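PDB 3NNG: uncharacterized protein from Bacteroides fragilis, which is of unknown function but contains an F5/8 type C (discoidin-like) domain that binds calcium, a beta-sandwich fold often used for carbohydrate recognition. Local coordinates for residues W14-R19 against E153-E158. The protein carries 1 engineered substitution. Numbering follows the deposited sequence.
Sequences WSAVDR and EINLYE. Engineered in segment 153-158: Glu158 (natural residue Val). With CA (calcium ion), chain C.
Ser15 and Ala16 pair with Glu158 and Tyr157 in a short antiparallel strand contact: the N-terminal strand 14-16 runs against the C-terminal strand 148-159, bringing the two ends of the F5/8 type C beta-sandwich side by side. Ser15 and Glu158 form the hydrogen-bonded pair, Ser15 N to Glu158 O at 2.7 Å and Glu158 N to Ser15 O at 3.0 Å; Ala16 and Tyr157 make the next, non-hydrogen-bonded pair. One further backbone bond joins Val17 N to Leu156 O, and a water bonded to Val17 O, Asn155 OD1 and Leu156 N links the two segments just beyond.

Beside the pairing, the tryptophan ring of Trp14 crosses the Tyr157 ring obliquely, planes 35° apart, its CE3 reaching Tyr157 CD1 at 3.4 Å. Ala16 CB lies against CE2 of the same tyrosine, whose hydroxyl is hydrogen-bonded to Ser78 of strand 71-79. The engineered Glu158 passes Val17 CG2 on its way to a salt bridge with Arg70.

Farther along, Arg19 bends at chi3 (-63°) and turns its guanidinium back toward strand 154-158. NH1 is shared in the guanidinium plane between Glu153 OE1 and the backbone Ile154 O, which it meets from above the carbonyl plane, while Asn155 OD1 sits over one face. The other carboxylate oxygen of Glu153 joins Leu41, Asp44, Glu46, Thr49 and Ala152 around calcium, so the arginine is second shell and probably steadies this ligand. The salt bridge spans 2.7 Å from Arg19 NH1 to Glu153 OE1, with NH2 adding a weak second bond to OE1 and the guanidinium and carboxylate planes 82° apart.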
ATOM      1  N   TRP A  14      -4.392  16.151   5.173  1.00 27.57           N
ATOM      2  CA  TRP A  14      -3.988  14.762   5.393  1.00 26.81           C
ATOM      3  C   TRP A  14      -2.725  14.661   6.260  1.00 31.70           C
ATOM      4  O   TRP A  14      -1.732  15.345   6.006  1.00 30.90           O
ATOM      5  CB  TRP A  14      -3.707  14.075   4.051  1.00 28.56           C
ATOM      6  CG  TRP A  14      -4.934  13.673   3.279  1.00 25.26           C
ATOM      7  CD1 TRP A  14      -6.182  14.219   3.377  1.00 32.98           C
ATOM      8  CD2 TRP A  14      -5.018  12.662   2.260  1.00 22.02           C
ATOM      9  NE1 TRP A  14      -7.038  13.604   2.497  1.00 26.98           N
ATOM     10  CE2 TRP A  14      -6.351  12.650   1.800  1.00 25.87           C
ATOM     11  CE3 TRP A  14      -4.100  11.770   1.703  1.00 14.02           C
ATOM     12  CZ2 TRP A  14      -6.781  11.769   0.805  1.00 26.09           C
ATOM     13  CZ3 TRP A  14      -4.530  10.903   0.728  1.00 19.36           C
ATOM     14  CH2 TRP A  14      -5.856  10.907   0.284  1.00 30.44           C
ATOM     15  N   SER A  15      -2.753  13.780   7.253  1.00 26.68           N
ATOM     16  CA  SER A  15      -1.577  13.534   8.080  1.00 31.44           C
ATOM     17  C   SER A  15      -1.130  12.076   7.958  1.00 26.37           C
ATOM     18  O   SER A  15      -1.905  11.171   8.248  1.00 22.20           O
ATOM     19  CB  SER A  15      -1.889  13.849   9.539  1.00 37.41           C
ATOM     20  OG  SER A  15      -0.703  14.022  10.280  1.00 47.24           O
ATOM     21  N   ALA A  16       0.110  11.849   7.529  1.00 24.08           N
ATOM     22  CA  ALA A  16       0.653  10.489   7.447  1.00 24.33           C
ATOM     23  C   ALA A  16       0.638   9.812   8.821  1.00 28.27           C
ATOM     24  O   ALA A  16       1.038  10.407   9.818  1.00 24.53           O
ATOM     25  CB  ALA A  16       2.065  10.513   6.898  1.00 16.62           C
ATOM     26  N   VAL A  17       0.183   8.567   8.867  1.00 24.46           N
ATOM     27  CA  VAL A  17       0.133   7.814  10.118  1.00 19.42           C
ATOM     28  C   VAL A  17       1.508   7.197  10.417  1.00 25.01           C
ATOM     29  O   VAL A  17       2.095   6.544   9.552  1.00 18.75           O
ATOM     30  CB  VAL A  17      -0.941   6.699  10.034  1.00 14.87           C
ATOM     31  CG1 VAL A  17      -0.904   5.781  11.256  1.00 17.76           C
ATOM     32  CG2 VAL A  17      -2.330   7.296   9.830  1.00 14.50           C
ATOM     33  N   ASP A  18       2.015   7.404  11.632  1.00 21.58           N
ATOM     34  CA  ASP A  18       3.288   6.808  12.061  1.00 20.18           C
ATOM     35  C   ASP A  18       3.231   5.290  11.915  1.00 24.54           C
ATOM     36  O   ASP A  18       2.258   4.663  12.336  1.00 21.61           O
ATOM     37  CB  ASP A  18       3.610   7.196  13.512  1.00 30.44           C
ATOM     38  CG  ASP A  18       4.610   6.242  14.173  1.00 43.02           C
ATOM     39  OD1 ASP A  18       5.611   5.871  13.528  1.00 47.77           O
ATOM     40  OD2 ASP A  18       4.405   5.859  15.345  1.00 47.62           O
ATOM     41  N   ARG A  19       4.279   4.704  11.325  1.00 21.15           N
ATOM     42  CA  ARG A  19       4.243   3.306  10.881  1.00 14.26           C
ATOM     43  C   ARG A  19       5.114   2.359  11.719  1.00 24.63           C
ATOM     44  O   ARG A  19       5.070   1.136  11.544  1.00 23.95           O
ATOM     45  CB  ARG A  19       4.668   3.217   9.397  1.00 17.31           C
ATOM     46  CG  ARG A  19       3.763   3.992   8.430  1.00 17.34           C
ATOM     47  CD  ARG A  19       4.367   4.119   7.038  1.00 21.38           C
ATOM     48  NE  ARG A  19       5.608   4.885   7.047  1.00 18.90           N
ATOM     49  CZ  ARG A  19       6.344   5.152   5.968  1.00 21.64           C
ATOM     50  NH1 ARG A  19       5.974   4.722   4.755  1.00 18.95           N
ATOM     51  NH2 ARG A  19       7.466   5.855   6.104  1.00 15.14           N
ATOM     52  N   GLU A 153       7.393   2.978  -1.076  1.00 15.66           N
ATOM     53  CA  GLU A 153       6.843   3.626   0.096  1.00 13.06           C
ATOM     54  C   GLU A 153       5.339   3.688  -0.010  1.00 16.37           C
ATOM     55  O   GLU A 153       4.810   4.198  -0.990  1.00 13.43           O
ATOM     56  CB  GLU A 153       7.408   5.045   0.213  1.00 18.20           C
ATOM     57  CG  GLU A 153       8.810   5.056   0.790  1.00 27.56           C
ATOM     58  CD  GLU A 153       8.818   4.526   2.217  1.00 28.84           C
ATOM     59  OE1 GLU A 153       8.062   5.062   3.050  1.00 32.36           O
ATOM     60  OE2 GLU A 153       9.564   3.577   2.503  1.00 23.42           O
ATOM     61  N   ILE A 154       4.659   3.157   1.001  1.00 17.42           N
ATOM     62  CA  ILE A 154       3.229   3.351   1.151  1.00 18.58           C
ATOM     63  C   ILE A 154       2.937   4.052   2.474  1.00 19.49           C
ATOM     64  O   ILE A 154       3.609   3.813   3.477  1.00 12.28           O
ATOM     65  CB  ILE A 154       2.464   2.031   1.122  1.00 21.77           C
ATOM     66  CG1 ILE A 154       0.958   2.316   1.101  1.00 15.28           C
ATOM     67  CG2 ILE A 154       2.869   1.141   2.328  1.00 10.00           C
ATOM     68  CD1 ILE A 154       0.124   1.097   0.736  1.00 21.86           C
ATOM     69  N   ASN A 155       1.939   4.926   2.460  1.00 17.32           N
ATOM     70  CA  ASN A 155       1.507   5.629   3.654  1.00 18.98           C
ATOM     71  C   ASN A 155       0.001   5.594   3.765  1.00 19.22           C
ATOM     72  O   ASN A 155      -0.696   5.487   2.756  1.00 16.78           O
ATOM     73  CB  ASN A 155       1.970   7.081   3.611  1.00  9.80           C
ATOM     74  CG  ASN A 155       3.424   7.225   3.972  1.00 18.57           C
ATOM     75  OD1 ASN A 155       3.781   7.231   5.151  1.00 17.35           O
ATOM     76  ND2 ASN A 155       4.280   7.322   2.963  1.00 13.64           N
ATOM     77  N   LEU A 156      -0.497   5.672   4.992  1.00 16.89           N
ATOM     78  CA  LEU A 156      -1.925   5.838   5.212  1.00 15.21           C
ATOM     79  C   LEU A 156      -2.113   7.187   5.879  1.00 15.16           C
ATOM     80  O   LEU A 156      -1.241   7.628   6.636  1.00 17.08           O
ATOM     81  CB  LEU A 156      -2.475   4.713   6.100  1.00 17.23           C
ATOM     82  CG  LEU A 156      -3.032   3.441   5.451  1.00 22.24           C
ATOM     83  CD1 LEU A 156      -2.230   3.011   4.232  1.00 21.53           C
ATOM     84  CD2 LEU A 156      -3.129   2.280   6.491  1.00 20.78           C
ATOM     85  N   TYR A 157      -3.243   7.840   5.607  1.00 19.49           N
ATOM     86  CA  TYR A 157      -3.482   9.201   6.111  1.00 14.15           C
ATOM     87  C   TYR A 157      -4.750   9.320   6.940  1.00 18.26           C
ATOM     88  O   TYR A 157      -5.730   8.582   6.735  1.00 15.14           O
ATOM     89  CB  TYR A 157      -3.529  10.202   4.951  1.00 15.09           C
ATOM     90  CG  TYR A 157      -2.240  10.233   4.160  1.00 18.20           C
ATOM     91  CD1 TYR A 157      -2.069   9.415   3.061  1.00 19.12           C
ATOM     92  CD2 TYR A 157      -1.177  11.050   4.546  1.00 19.28           C
ATOM     93  CE1 TYR A 157      -0.879   9.422   2.336  1.00 29.41           C
ATOM     94  CE2 TYR A 157       0.019  11.056   3.840  1.00 14.25           C
ATOM     95  CZ  TYR A 157       0.159  10.237   2.730  1.00 24.89           C
ATOM     96  OH  TYR A 157       1.337  10.218   2.004  1.00 26.18           O
ATOM     97  N   GLU A 158      -4.716  10.262   7.879  1.00 15.18           N
ATOM     98  CA  GLU A 158      -5.870  10.595   8.701  1.00 20.04           C
ATOM     99  C   GLU A 158      -5.956  12.122   8.753  1.00 20.75           C
ATOM    100  O   GLU A 158      -4.970  12.815   8.467  1.00 21.86           O
ATOM    101  CB  GLU A 158      -5.698  10.028  10.108  1.00 24.54           C
ATOM    102  CG  GLU A 158      -4.595  10.715  10.897  1.00 21.94           C
ATOM    103  CD  GLU A 158      -4.257   9.985  12.183  1.00 25.69           C
ATOM    104  OE1 GLU A 158      -5.169   9.379  12.783  1.00 23.25           O
ATOM    105  OE2 GLU A 158      -3.076  10.017  12.591  1.00 20.90           O
TER
HETATM  106 CA    CA C 402      11.206   1.937   1.225  1.00 22.95          CA
HETATM  107  O   HOH W   1       1.679   6.256   6.908  1.00 17.16           O